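Local coordinates for protein ATP-dependent RNA helicase HrpB (Escherichia coli, PDB 6EUD) that hydrolyses ATP to ADP and phosphate as a DExH-box RNA helicase that binds single-stranded RNA, at residues E209-E214 against R269-A274; E233-R238 against V243-L248; D574-D579 against H676-L681; A614-I619 against T666-H671. All blocks are in the same frame, centred on the assembly; numbering follows the deposited sequence.

Contact 1: E209-E214 against R269-A274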
loop_
_atom_site.group_PDB
_atom_site.type_symbol
_atom_site.label_atom_id
_atom_site.label_comp_id
_atom_site.label_asym_id
_atom_site.label_seq_id
_atom_site.Cartn_x
_atom_site.Cartn_y
_atom_site.Cartn_z
ATOM N N GLU A 209 25.320 29.623 10.091
ATOM C CA GLU A 209 26.444 29.279 10.935
ATOM C C GLU A 209 27.479 28.451 10.168
ATOM O O GLU A 209 28.678 28.604 10.381
ATOM C CB GLU A 209 25.961 28.536 12.177
ATOM C CG GLU A 209 27.082 28.061 13.117
ATOM C CD GLU A 209 27.880 29.215 13.750
ATOM O OE1 GLU A 209 27.457 30.394 13.646
ATOM O OE2 GLU A 209 28.934 28.939 14.363
ATOM N N MET A 210 27.030 27.571 9.282
ATOM C CA MET A 210 27.964 26.849 8.430
ATOM C C MET A 210 28.749 27.782 7.491
ATOM O O MET A 210 29.951 27.607 7.273
ATOM C CB MET A 210 27.227 25.794 7.622
ATOM C CG MET A 210 28.174 24.769 7.017
ATOM S SD MET A 210 27.636 23.125 7.315
ATOM C CE MET A 210 28.869 22.275 6.411
ATOM N N LEU A 211 28.054 28.779 6.960
ATOM C CA LEU A 211 28.652 29.773 6.091
ATOM C C LEU A 211 29.697 30.576 6.845
ATOM O O LEU A 211 30.684 31.025 6.279
ATOM C CB LEU A 211 27.574 30.708 5.531
ATOM C CG LEU A 211 26.565 30.047 4.587
ATOM C CD1 LEU A 211 25.455 31.016 4.191
ATOM C CD2 LEU A 211 27.276 29.525 3.364
ATOM N N ARG A 212 29.469 30.758 8.136
ATOM C CA ARG A 212 30.355 31.575 8.946
ATOM C C ARG A 212 31.636 30.829 9.288
ATOM O O ARG A 212 32.691 31.424 9.373
ATOM C CB ARG A 212 29.654 32.015 10.226
ATOM C CG ARG A 212 30.412 33.083 11.029
ATOM C CD ARG A 212 29.798 33.300 12.416
ATOM N NE ARG A 212 29.996 32.137 13.281
ATOM C CZ ARG A 212 31.113 31.890 13.964
ATOM N NH1 ARG A 212 32.147 32.727 13.893
ATOM N NH2 ARG A 212 31.206 30.804 14.724
ATOM N N GLN A 213 31.540 29.524 9.497
ATOM C CA GLN A 213 32.697 28.771 9.938
ATOM C C GLN A 213 33.462 28.148 8.785
ATOM O O GLN A 213 34.650 27.861 8.907
ATOM C CB GLN A 213 32.280 27.678 10.924
ATOM C CG GLN A 213 31.793 28.203 12.254
ATOM C CD GLN A 213 31.639 27.095 13.275
ATOM O OE1 GLN A 213 32.301 26.059 13.187
ATOM N NE2 GLN A 213 30.755 27.301 14.245
ATOM N N GLU A 214 32.785 27.931 7.668
ATOM C CA GLU A 214 33.368 27.122 6.613
ATOM C C GLU A 214 33.409 27.897 5.310
ATOM O O GLU A 214 32.619 28.806 5.068
ATOM C CB GLU A 214 32.604 25.801 6.414
ATOM C CG GLU A 214 32.301 25.004 7.678
ATOM C CD GLU A 214 33.536 24.511 8.390
ATOM O OE1 GLU A 214 34.622 24.465 7.765
ATOM O OE2 GLU A 214 33.409 24.158 9.582
ATOM N N ARG A 269 29.923 33.640 -3.041
ATOM C CA ARG A 269 29.595 32.245 -2.792
ATOM C C ARG A 269 28.091 32.097 -2.910
ATOM O O ARG A 269 27.370 33.062 -2.698
ATOM C CB ARG A 269 30.082 31.812 -1.405
ATOM C CG ARG A 269 29.451 32.603 -0.255
ATOM C CD ARG A 269 30.256 32.513 1.029
ATOM N NE ARG A 269 30.477 31.136 1.444
ATOM C CZ ARG A 269 30.752 30.777 2.689
ATOM N NH1 ARG A 269 30.825 31.703 3.636
ATOM N NH2 ARG A 269 30.946 29.497 2.996
ATOM N N LYS A 270 27.608 30.905 -3.233
ATOM C CA LYS A 270 26.168 30.700 -3.369
ATOM C C LYS A 270 25.605 29.658 -2.409
ATOM O O LYS A 270 26.266 28.680 -2.056
ATOM C CB LYS A 270 25.824 30.304 -4.812
ATOM C CG LYS A 270 26.360 28.945 -5.207
ATOM C CD LYS A 270 26.013 28.557 -6.644
ATOM C CE LYS A 270 26.555 27.162 -6.922
ATOM N NZ LYS A 270 26.298 26.684 -8.288
ATOM N N VAL A 271 24.368 29.892 -1.984
ATOM C CA VAL A 271 23.579 28.883 -1.313
ATOM C C VAL A 271 22.502 28.400 -2.268
ATOM O O VAL A 271 21.640 29.169 -2.672
ATOM C CB VAL A 271 22.923 29.411 -0.034
ATOM C CG1 VAL A 271 22.019 28.330 0.584
ATOM C CG2 VAL A 271 23.991 29.880 0.954
ATOM N N VAL A 272 22.557 27.130 -2.632
ATOM C CA VAL A 272 21.552 26.567 -3.503
ATOM C C VAL A 272 20.541 25.834 -2.648
ATOM O O VAL A 272 20.881 24.912 -1.912
ATOM C CB VAL A 272 22.161 25.622 -4.557
ATOM C CG1 VAL A 272 21.086 25.035 -5.415
ATOM C CG2 VAL A 272 23.130 26.373 -5.426
ATOM N N LEU A 273 19.295 26.282 -2.726
ATOM C CA LEU A 273 18.208 25.678 -1.980
ATOM C C LEU A 273 17.441 24.775 -2.946
ATOM O O LEU A 273 16.822 25.243 -3.891
ATOM C CB LEU A 273 17.302 26.752 -1.362
ATOM C CG LEU A 273 17.909 27.889 -0.513
ATOM C CD1 LEU A 273 18.325 29.097 -1.368
ATOM C CD2 LEU A 273 16.956 28.321 0.612
ATOM N N ALA A 274 17.491 23.472 -2.713
ATOM C CA ALA A 274 16.949 22.523 -3.674
ATOM C C ALA A 274 16.150 21.426 -2.997
ATOM O O ALA A 274 16.294 21.191 -1.787
ATOM C CB ALA A 274 18.084 21.911 -4.507
#

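Contact 2: E233-R238 against V243-L248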
loop_
_atom_site.group_PDB
_atom_site.type_symbol
_atom_site.label_atom_id
_atom_site.label_comp_id
_atom_site.label_asym_id
_atom_site.label_seq_id
_atom_site.Cartn_x
_atom_site.Cartn_y
_atom_site.Cartn_z
ATOM N N GLU A 233 13.750 33.329 2.693
ATOM C CA GLU A 233 13.444 34.585 3.359
ATOM C C GLU A 233 14.176 34.700 4.701
ATOM O O GLU A 233 14.716 35.761 5.016
ATOM C CB GLU A 233 11.936 34.728 3.562
ATOM C CG GLU A 233 11.553 35.936 4.382
ATOM C CD GLU A 233 10.091 36.285 4.238
ATOM O OE1 GLU A 233 9.399 35.604 3.452
ATOM O OE2 GLU A 233 9.634 37.240 4.906
ATOM N N GLN A 234 14.206 33.616 5.480
ATOM C CA GLN A 234 14.878 33.649 6.778
ATOM C C GLN A 234 16.379 33.769 6.610
ATOM O O GLN A 234 17.056 34.399 7.421
ATOM C CB GLN A 234 14.541 32.406 7.607
ATOM C CG GLN A 234 13.081 32.340 7.992
ATOM C CD GLN A 234 12.605 33.651 8.614
ATOM O OE1 GLN A 234 13.292 34.234 9.451
ATOM N NE2 GLN A 234 11.442 34.128 8.186
ATOM N N LEU A 235 16.896 33.159 5.551
ATOM C CA LEU A 235 18.324 33.171 5.267
ATOM C C LEU A 235 18.776 34.589 4.898
ATOM O O LEU A 235 19.825 35.063 5.328
ATOM C CB LEU A 235 18.618 32.174 4.147
ATOM C CG LEU A 235 19.906 31.364 4.153
ATOM C CD1 LEU A 235 20.260 30.948 5.555
ATOM C CD2 LEU A 235 19.701 30.142 3.265
ATOM N N ALA A 236 17.930 35.271 4.139
ATOM C CA ALA A 236 18.189 36.608 3.610
ATOM C C ALA A 236 18.632 37.669 4.640
ATOM O O ALA A 236 19.377 38.596 4.306
ATOM C CB ALA A 236 16.946 37.085 2.875
ATOM N N SER A 237 18.185 37.527 5.883
ATOM C CA SER A 237 18.510 38.480 6.946
ATOM C C SER A 237 19.710 38.046 7.800
ATOM O O SER A 237 20.155 38.771 8.687
ATOM C CB SER A 237 17.298 38.660 7.847
ATOM O OG SER A 237 16.949 37.413 8.438
ATOM N N ARG A 238 20.218 36.846 7.534
ATOM C CA ARG A 238 21.259 36.265 8.363
ATOM C C ARG A 238 22.567 36.039 7.597
ATOM O O ARG A 238 23.537 35.512 8.159
ATOM C CB ARG A 238 20.773 34.936 8.970
ATOM C CG ARG A 238 19.608 35.053 9.952
ATOM C CD ARG A 238 19.081 33.670 10.343
ATOM N NE ARG A 238 18.058 33.710 11.386
ATOM C CZ ARG A 238 16.777 34.002 11.160
ATOM N NH1 ARG A 238 16.368 34.315 9.936
ATOM N NH2 ARG A 238 15.900 34.005 12.158
ATOM N N VAL A 243 26.962 36.563 -0.124
ATOM C CA VAL A 243 26.209 35.329 -0.313
ATOM C C VAL A 243 25.028 35.530 -1.249
ATOM O O VAL A 243 24.125 36.320 -0.983
ATOM C CB VAL A 243 25.692 34.754 1.015
ATOM C CG1 VAL A 243 24.899 33.496 0.755
ATOM C CG2 VAL A 243 26.845 34.453 1.946
ATOM N N LEU A 244 25.060 34.790 -2.348
ATOM C CA LEU A 244 24.011 34.785 -3.350
ATOM C C LEU A 244 23.055 33.600 -3.147
ATOM O O LEU A 244 23.464 32.437 -3.196
ATOM C CB LEU A 244 24.647 34.740 -4.738
ATOM C CG LEU A 244 23.768 34.720 -5.975
ATOM C CD1 LEU A 244 22.909 35.959 -5.986
ATOM C CD2 LEU A 244 24.666 34.677 -7.192
ATOM N N LEU A 245 21.781 33.905 -2.910
ATOM C CA LEU A 245 20.768 32.877 -2.722
ATOM C C LEU A 245 20.153 32.418 -4.031
ATOM O O LEU A 245 19.653 33.225 -4.811
ATOM C CB LEU A 245 19.671 33.376 -1.787
ATOM C CG LEU A 245 20.124 33.646 -0.354
ATOM C CD1 LEU A 245 18.930 33.975 0.541
ATOM C CD2 LEU A 245 20.909 32.461 0.201
ATOM N N CYS A 246 20.161 31.106 -4.242
ATOM C CA CYS A 246 19.706 30.510 -5.494
ATOM C C CYS A 246 18.759 29.357 -5.280
ATOM O O CYS A 246 19.203 28.221 -5.159
ATOM C CB CYS A 246 20.895 30.004 -6.310
ATOM S SG CYS A 246 22.202 31.203 -6.502
ATOM N N PRO A 247 17.451 29.636 -5.247
ATOM C CA PRO A 247 16.450 28.559 -5.212
ATOM C C PRO A 247 16.532 27.691 -6.458
ATOM O O PRO A 247 17.014 28.139 -7.479
ATOM C CB PRO A 247 15.117 29.310 -5.151
ATOM C CG PRO A 247 15.443 30.688 -5.662
ATOM C CD PRO A 247 16.831 30.970 -5.208
ATOM N N LEU A 248 16.076 26.455 -6.364
ATOM C CA LEU A 248 16.130 25.541 -7.489
ATOM C C LEU A 248 14.946 24.590 -7.464
ATOM O O LEU A 248 14.945 23.576 -6.752
ATOM C CB LEU A 248 17.438 24.752 -7.495
ATOM C CG LEU A 248 17.660 23.948 -8.773
ATOM C CD1 LEU A 248 17.659 24.888 -9.935
ATOM C CD2 LEU A 248 18.958 23.205 -8.725
#

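Contact 3: D574-D579 against H676-L681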
loop_
_atom_site.group_PDB
_atom_site.type_symbol
_atom_site.label_atom_id
_atom_site.label_comp_id
_atom_site.label_asym_id
_atom_site.label_seq_id
_atom_site.Cartn_x
_atom_site.Cartn_y
_atom_site.Cartn_z
ATOM N N ASP A 574 -31.913 -3.734 7.533
ATOM C CA ASP A 574 -32.875 -3.724 8.632
ATOM C C ASP A 574 -32.223 -4.153 9.948
ATOM O O ASP A 574 -31.262 -4.929 9.962
ATOM C CB ASP A 574 -34.063 -4.630 8.308
ATOM C CG ASP A 574 -34.744 -4.255 7.002
ATOM O OD1 ASP A 574 -34.683 -3.067 6.615
ATOM O OD2 ASP A 574 -35.341 -5.150 6.361
ATOM N N THR A 575 -32.733 -3.634 11.058
ATOM C CA THR A 575 -32.178 -3.974 12.356
ATOM C C THR A 575 -33.269 -4.175 13.384
ATOM O O THR A 575 -34.152 -3.328 13.541
ATOM C CB THR A 575 -31.211 -2.891 12.870
ATOM O OG1 THR A 575 -30.174 -2.680 11.910
ATOM C CG2 THR A 575 -30.572 -3.319 14.181
ATOM N N VAL A 576 -33.223 -5.306 14.081
ATOM C CA VAL A 576 -34.115 -5.516 15.217
ATOM C C VAL A 576 -33.282 -5.948 16.412
ATOM O O VAL A 576 -32.419 -6.817 16.299
ATOM C CB VAL A 576 -35.218 -6.556 14.921
ATOM C CG1 VAL A 576 -36.010 -6.839 16.169
ATOM C CG2 VAL A 576 -36.150 -6.044 13.863
ATOM N N GLU A 577 -33.534 -5.316 17.551
ATOM C CA GLU A 577 -32.785 -5.580 18.776
ATOM C C GLU A 577 -33.532 -4.986 19.962
ATOM O O GLU A 577 -34.497 -4.234 19.783
ATOM C CB GLU A 577 -31.391 -4.980 18.695
ATOM C CG GLU A 577 -31.436 -3.466 18.638
ATOM C CD GLU A 577 -30.173 -2.879 18.088
ATOM O OE1 GLU A 577 -29.821 -1.751 18.486
ATOM O OE2 GLU A 577 -29.533 -3.551 17.253
ATOM N N TRP A 578 -33.078 -5.311 21.169
ATOM C CA TRP A 578 -33.704 -4.788 22.379
ATOM C C TRP A 578 -32.831 -3.747 23.080
ATOM O O TRP A 578 -31.704 -4.031 23.492
ATOM C CB TRP A 578 -34.029 -5.927 23.345
ATOM C CG TRP A 578 -34.753 -5.469 24.563
ATOM C CD1 TRP A 578 -34.207 -5.201 25.790
ATOM C CD2 TRP A 578 -36.169 -5.223 24.691
ATOM N NE1 TRP A 578 -35.192 -4.807 26.665
ATOM C CE2 TRP A 578 -36.403 -4.812 26.019
ATOM C CE3 TRP A 578 -37.252 -5.314 23.811
ATOM C CZ2 TRP A 578 -37.685 -4.495 26.497
ATOM C CZ3 TRP A 578 -38.525 -4.991 24.285
ATOM C CH2 TRP A 578 -38.729 -4.590 25.617
ATOM N N ASP A 579 -33.372 -2.542 23.212
ATOM C CA ASP A 579 -32.705 -1.458 23.914
ATOM C C ASP A 579 -32.928 -1.580 25.433
ATOM O O ASP A 579 -33.993 -1.207 25.960
ATOM C CB ASP A 579 -33.201 -0.111 23.369
ATOM C CG ASP A 579 -32.547 1.080 24.042
ATOM O OD1 ASP A 579 -31.529 0.890 24.743
ATOM O OD2 ASP A 579 -33.034 2.215 23.836
ATOM N N HIS A 676 -39.485 -16.199 15.634
ATOM C CA HIS A 676 -40.385 -15.115 15.248
ATOM C C HIS A 676 -40.337 -13.933 16.226
ATOM O O HIS A 676 -41.090 -12.975 16.094
ATOM C CB HIS A 676 -41.831 -15.630 15.149
ATOM C CG HIS A 676 -42.011 -16.766 14.202
ATOM N ND1 HIS A 676 -41.833 -16.664 12.837
ATOM C CD2 HIS A 676 -42.407 -18.063 14.422
ATOM C CE1 HIS A 676 -42.073 -17.826 12.272
ATOM N NE2 HIS A 676 -42.430 -18.682 13.193
ATOM N N SER A 677 -39.465 -14.012 17.222
ATOM C CA SER A 677 -39.389 -12.979 18.255
ATOM C C SER A 677 -37.996 -12.926 18.823
ATOM O O SER A 677 -37.272 -13.925 18.785
ATOM C CB SER A 677 -40.368 -13.252 19.394
ATOM O OG SER A 677 -39.963 -14.391 20.149
ATOM N N LEU A 678 -37.624 -11.776 19.374
ATOM C CA LEU A 678 -36.324 -11.647 20.031
ATOM C C LEU A 678 -36.171 -12.678 21.144
ATOM O O LEU A 678 -35.064 -13.103 21.445
ATOM C CB LEU A 678 -36.130 -10.224 20.568
ATOM C CG LEU A 678 -35.650 -9.196 19.533
ATOM C CD1 LEU A 678 -35.455 -7.849 20.172
ATOM C CD2 LEU A 678 -34.353 -9.653 18.912
ATOM N N ARG A 679 -37.292 -13.096 21.726
ATOM C CA ARG A 679 -37.304 -14.138 22.754
ATOM C C ARG A 679 -36.716 -15.472 22.269
ATOM O O ARG A 679 -36.130 -16.231 23.043
ATOM C CB ARG A 679 -38.733 -14.360 23.249
ATOM C CG ARG A 679 -39.413 -13.110 23.792
ATOM C CD ARG A 679 -40.926 -13.194 23.635
ATOM N NE ARG A 679 -41.624 -12.583 24.763
ATOM C CZ ARG A 679 -42.739 -13.067 25.303
ATOM N NH1 ARG A 679 -43.288 -14.173 24.818
ATOM N NH2 ARG A 679 -43.307 -12.446 26.331
ATOM N N GLY A 680 -36.879 -15.748 20.983
ATOM C CA GLY A 680 -36.461 -17.009 20.411
ATOM C C GLY A 680 -34.979 -17.047 20.146
ATOM O O GLY A 680 -34.427 -18.119 19.926
ATOM N N LEU A 681 -34.332 -15.884 20.162
ATOM C CA LEU A 681 -32.874 -15.820 20.005
ATOM C C LEU A 681 -32.143 -16.652 21.069
ATOM O O LEU A 681 -31.116 -17.248 20.776
ATOM C CB LEU A 681 -32.372 -14.373 20.059
ATOM C CG LEU A 681 -32.459 -13.557 18.768
ATOM C CD1 LEU A 681 -31.820 -12.178 18.940
ATOM C CD2 LEU A 681 -31.815 -14.314 17.617
#

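Contact 4: A614-I619 against T666-H671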
loop_
_atom_site.group_PDB
_atom_site.type_symbol
_atom_site.label_atom_id
_atom_site.label_comp_id
_atom_site.label_asym_id
_atom_site.label_seq_id
_atom_site.Cartn_x
_atom_site.Cartn_y
_atom_site.Cartn_z
ATOM N N ALA A 614 -32.628 -9.020 10.017
ATOM C CA ALA A 614 -32.634 -7.836 10.880
ATOM C C ALA A 614 -32.142 -8.186 12.288
ATOM O O ALA A 614 -31.481 -7.379 12.941
ATOM C CB ALA A 614 -34.026 -7.201 10.934
ATOM N N MET A 615 -32.453 -9.392 12.753
ATOM C CA MET A 615 -31.979 -9.856 14.054
ATOM C C MET A 615 -30.458 -10.082 14.075
ATOM O O MET A 615 -29.797 -9.791 15.093
ATOM C CB MET A 615 -32.705 -11.142 14.443
ATOM C CG MET A 615 -34.166 -10.951 14.812
ATOM S SD MET A 615 -34.958 -12.524 15.246
ATOM C CE MET A 615 -36.597 -11.974 15.726
ATOM N N LEU A 616 -29.912 -10.622 12.977
ATOM C CA LEU A 616 -28.458 -10.786 12.850
ATOM C C LEU A 616 -27.737 -9.453 13.013
ATOM O O LEU A 616 -26.708 -9.380 13.695
ATOM C CB LEU A 616 -28.075 -11.406 11.502
ATOM C CG LEU A 616 -28.524 -12.844 11.216
ATOM C CD1 LEU A 616 -27.814 -13.360 9.998
ATOM C CD2 LEU A 616 -28.248 -13.734 12.393
ATOM N N ASN A 617 -28.275 -8.406 12.379
ATOM C CA ASN A 617 -27.718 -7.067 12.511
ATOM C C ASN A 617 -27.834 -6.529 13.939
ATOM O O ASN A 617 -26.970 -5.780 14.417
ATOM C CB ASN A 617 -28.405 -6.108 11.534
ATOM C CG ASN A 617 -28.069 -6.407 10.081
ATOM O OD1 ASN A 617 -26.964 -6.832 9.769
ATOM N ND2 ASN A 617 -29.022 -6.177 9.188
ATOM N N GLY A 618 -28.908 -6.915 14.618
ATOM C CA GLY A 618 -29.104 -6.542 16.003
ATOM C C GLY A 618 -28.056 -7.200 16.878
ATOM O O GLY A 618 -27.557 -6.598 17.835
ATOM N N ILE A 619 -27.721 -8.446 16.547
ATOM C CA ILE A 619 -26.695 -9.186 17.273
ATOM C C ILE A 619 -25.340 -8.511 17.058
ATOM O O ILE A 619 -24.562 -8.350 18.004
ATOM C CB ILE A 619 -26.638 -10.657 16.823
ATOM C CG1 ILE A 619 -27.965 -11.346 17.128
ATOM C CG2 ILE A 619 -25.450 -11.381 17.473
ATOM C CD1 ILE A 619 -28.116 -12.698 16.479
ATOM N N THR A 666 -23.703 -17.378 7.798
ATOM C CA THR A 666 -23.289 -18.728 7.443
ATOM C C THR A 666 -23.537 -19.747 8.583
ATOM O O THR A 666 -24.106 -20.808 8.333
ATOM C CB THR A 666 -21.803 -18.750 7.006
ATOM O OG1 THR A 666 -20.971 -18.326 8.087
ATOM C CG2 THR A 666 -21.586 -17.795 5.872
ATOM N N TRP A 667 -23.160 -19.430 9.826
ATOM C CA TRP A 667 -23.280 -20.426 10.901
ATOM C C TRP A 667 -24.569 -20.372 11.731
ATOM O O TRP A 667 -24.983 -21.398 12.288
ATOM C CB TRP A 667 -22.063 -20.346 11.848
ATOM C CG TRP A 667 -21.975 -19.152 12.759
ATOM C CD1 TRP A 667 -21.441 -17.939 12.456
ATOM C CD2 TRP A 667 -22.374 -19.076 14.143
ATOM N NE1 TRP A 667 -21.504 -17.097 13.547
ATOM C CE2 TRP A 667 -22.070 -17.773 14.597
ATOM C CE3 TRP A 667 -22.972 -19.976 15.034
ATOM C CZ2 TRP A 667 -22.344 -17.346 15.910
ATOM C CZ3 TRP A 667 -23.242 -19.556 16.337
ATOM C CH2 TRP A 667 -22.931 -18.250 16.762
ATOM N N LEU A 668 -25.206 -19.203 11.815
ATOM C CA LEU A 668 -26.328 -19.031 12.733
ATOM C C LEU A 668 -27.669 -18.966 12.032
ATOM O O LEU A 668 -28.642 -19.571 12.490
ATOM C CB LEU A 668 -26.144 -17.776 13.583
ATOM C CG LEU A 668 -27.284 -17.654 14.599
ATOM C CD1 LEU A 668 -27.300 -18.906 15.500
ATOM C CD2 LEU A 668 -27.188 -16.356 15.428
ATOM N N LEU A 669 -27.723 -18.221 10.930
ATOM C CA LEU A 669 -28.964 -18.042 10.171
ATOM C C LEU A 669 -29.644 -19.356 9.731
ATOM O O LEU A 669 -30.862 -19.458 9.858
ATOM C CB LEU A 669 -28.711 -17.147 8.947
ATOM C CG LEU A 669 -29.881 -16.912 7.979
ATOM C CD1 LEU A 669 -31.098 -16.309 8.679
ATOM C CD2 LEU A 669 -29.420 -16.030 6.826
ATOM N N PRO A 670 -28.882 -20.365 9.233
ATOM C CA PRO A 670 -29.552 -21.616 8.845
ATOM C C PRO A 670 -30.435 -22.216 9.930
ATOM O O PRO A 670 -31.387 -22.914 9.597
ATOM C CB PRO A 670 -28.385 -22.563 8.555
ATOM C CG PRO A 670 -27.299 -21.672 8.122
ATOM C CD PRO A 670 -27.436 -20.420 8.936
ATOM N N HIS A 671 -30.130 -21.954 11.200
ATOM C CA HIS A 671 -30.891 -22.545 12.298
ATOM C C HIS A 671 -32.069 -21.691 12.786
ATOM O O HIS A 671 -32.742 -22.051 13.748
ATOM C CB HIS A 671 -29.963 -22.829 13.471
ATOM C CG HIS A 671 -28.842 -23.762 13.138
ATOM N ND1 HIS A 671 -28.922 -25.124 13.338
ATOM C CD2 HIS A 671 -27.613 -23.528 12.622
ATOM C CE1 HIS A 671 -27.791 -25.689 12.956
ATOM N NE2 HIS A 671 -26.980 -24.742 12.515
#

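Contact 1: E209-E214 against R269-A274
Arg269 reaches from its strand to the end of helix 199-213 and gives one guanidinium hydrogen bond to Leu211 and one to Glu214, both to backbone carbonyls. The setting is the second RecA-like domain of the helicase core, where this helix lies against a largely parallel sheet. Arg269 NH1 donates to Leu211 O at 2.7 Å, fairly straight (157° at the hydrogen) and close to the guanidinium plane. The bond from Arg269 NH2 to Glu214 O is 2.8 Å long but more bent (141° at the hydrogen), with the acceptor tilted from that plane. Gly216 O takes a further bond from NH2, which helps fix the rotation of the group. Glu214 is the first residue to leave the helix, and its carboxylate turns elsewhere, to a salt bridge with Arg189. A positive charge beside the carbonyl end of a helix would probably be stabilised by the helix dipole.

The arginine chain bends at chi3 (-56°), which brings the guanidinium under Leu211, and Leu211 CD2 sits over the centre of one face, 3.7 Å from Arg269 NH2. Replacing Arg269 with a methionine would probably leave Leu211 O and Glu214 O without these donors and free the chain after the helix to shift.

Farther along the strand the contact becomes purely apolar. Val271 and Leu211 also share Leu218 of strand 217-221 as a neighbour. Leu211 CD2 covers the arginine and also nears Val271, while Leu211 CD1 comes closest, 3.7 Å from Val271 CG2.

Contact 2: E233-R238 against V243-L248
Immediately before Leu235 and Ala236, the pair that packs on Leu245, the carbonyl of Gln234 is gripped twice from the turn that follows. Helix 225-236 and strand 243-248 form the second half of a beta-alpha-beta crossover that starts at strand 217-221, with strand 269-274 lying between the two parallel strands. Arg238 NH1 donates to Gln234 O at 2.6 Å, with the acceptor in the guanidinium plane, and Ser237 OG adds a weak bond to the same oxygen. The same Arg238 NH1 also bonds the side-chain Gln234 OE1 at 3.1 Å and is straighter there (159° at the hydrogen). Arginine and glutamine thus tie the C-terminal part of the helix to the chain leaving it.

Across the contact no hydrogen bond is made, and Leu245 carries the packing. Its CG stands anti to its own carbonyl carbon (chi1 -65°), and the two methyls fork over the helix. Leu245 CD2 meets Leu235 CD2 at 4.0 Å, the two side chains crossing at a slant. Val271 of the neighbouring strand touches both leucines, so they belong to the hydrophobic layer between helix and sheet; Ala236, by contrast, is exposed and lies at the border of the patch. The other methyl, Leu245 CD1, rests 4.0 Å from both Leu235 CB and Ala236 N, and stands 4.4 Å from Ala236 CB.

Contact 3: D574-D579 against H676-L681
Leu678 contributes most of the buried surface here, pushing its side chain from the chain between helices 664-667 and 686-692 onto strand 571-579. That strand is an outer one of the three-stranded antiparallel sheet of the connector region, so the contact joins the connector to the C-terminal part of HrpB. The reach of Leu678 comes from a CG anti to its carbonyl carbon (chi1 -82°) and an extended chi2. Its CD1 comes down on the peptide link between two strand residues, 3.5 Å from Glu577 C and 3.6 Å from Trp578 N.

Val576 stands on one flank, with its CG1 4.1 Å from Leu678 CG and the two side chains crossing at a slant. Leu585 of the adjacent strand 584-593 touches both residues and extends the apolar patch. On the other flank, of its side chain Trp578 brings only CB near, 4.0 Å from Leu678 CD1, and the indole leads away from the segment 676-681.

Glu577 takes part through its backbone, since its side chain leaves on the opposite side of the strand and ends in a salt bridge with Lys622 of helix 608-622. At this point the strand turns Val576 and the CB of Trp578 to Leu678 and the carboxylate of Glu577 the other way. With no hydrogen bond between the segments, the contact relies on van der Waals fit and hydrophobic burial, and a single leucine supplies all of one side.

Contact 4: A614-I619 against T666-H671
Leu616 is the first residue along 614-619 to meet the segment 666-671, and it touches two successive leucines there. Its CD1 lies 4.0 Å from Leu669 CB, the side chains crossing at about a right angle. Its other methyl, Leu616 CD2, comes within 4.1 Å of Leu668 CD2, and here the two leucines run alongside each other, pointing opposite ways.

Asn617, the next residue, faces strand 571-579, where its ND2 gives a hydrogen bond to Asp574 O. Helix 608-622 therefore lies between that strand and the chain leaving helix 664-667.

One turn after Leu616, Ile619 comes round to the same helix face. Its CD1 meets Leu668 CD2 at 3.9 Å, tip to tip, so a single methyl of Leu668 touches both helix residues. What puts it there is a CG anti to the backbone N of Leu668 (chi1 -177°). Behind that methyl, Leu668 CB sits 4.0 Å above the centre of one face of the Trp667 indole, whose NE1 is bonded to Leu660 O. Leu664, at the start of helix 664-667, also touches Leu616 and Ile619 and continues the apolar surface.

Between the segments there are only aliphatic carbons in touch and no hydrogen bonds. Such a contact holds the helix against Leu668 and the start of the 3-10 turn that follows it by hydrophobic burial, with shape rather than directed bonding deciding which methyl meets which.

How the contacts relate
Contacts 1 and 2 lie together in the second RecA-like domain and share one sheet, where strands 269-274 and 243-248 are neighbours joined by bonds such as Val271 O to Cys246 N. Contacts 3 and 4, on the opposite side of the chain's centre, adjoin where strand 571-579 meets helix 608-622, with Val576 N hydrogen-bonded to Ala614 O (2.9 Å). The two pairs are far apart: the centres of contacts 1 and 3 are 74 Å from each other. Contact 1 alone has hydrogen bonds between its segments; the other three have none and rest on leucine packing. Contact 4 is buried, whereas contacts 1, 2 and 3 are partly buried, and 2 and 3 each include an exposed residue.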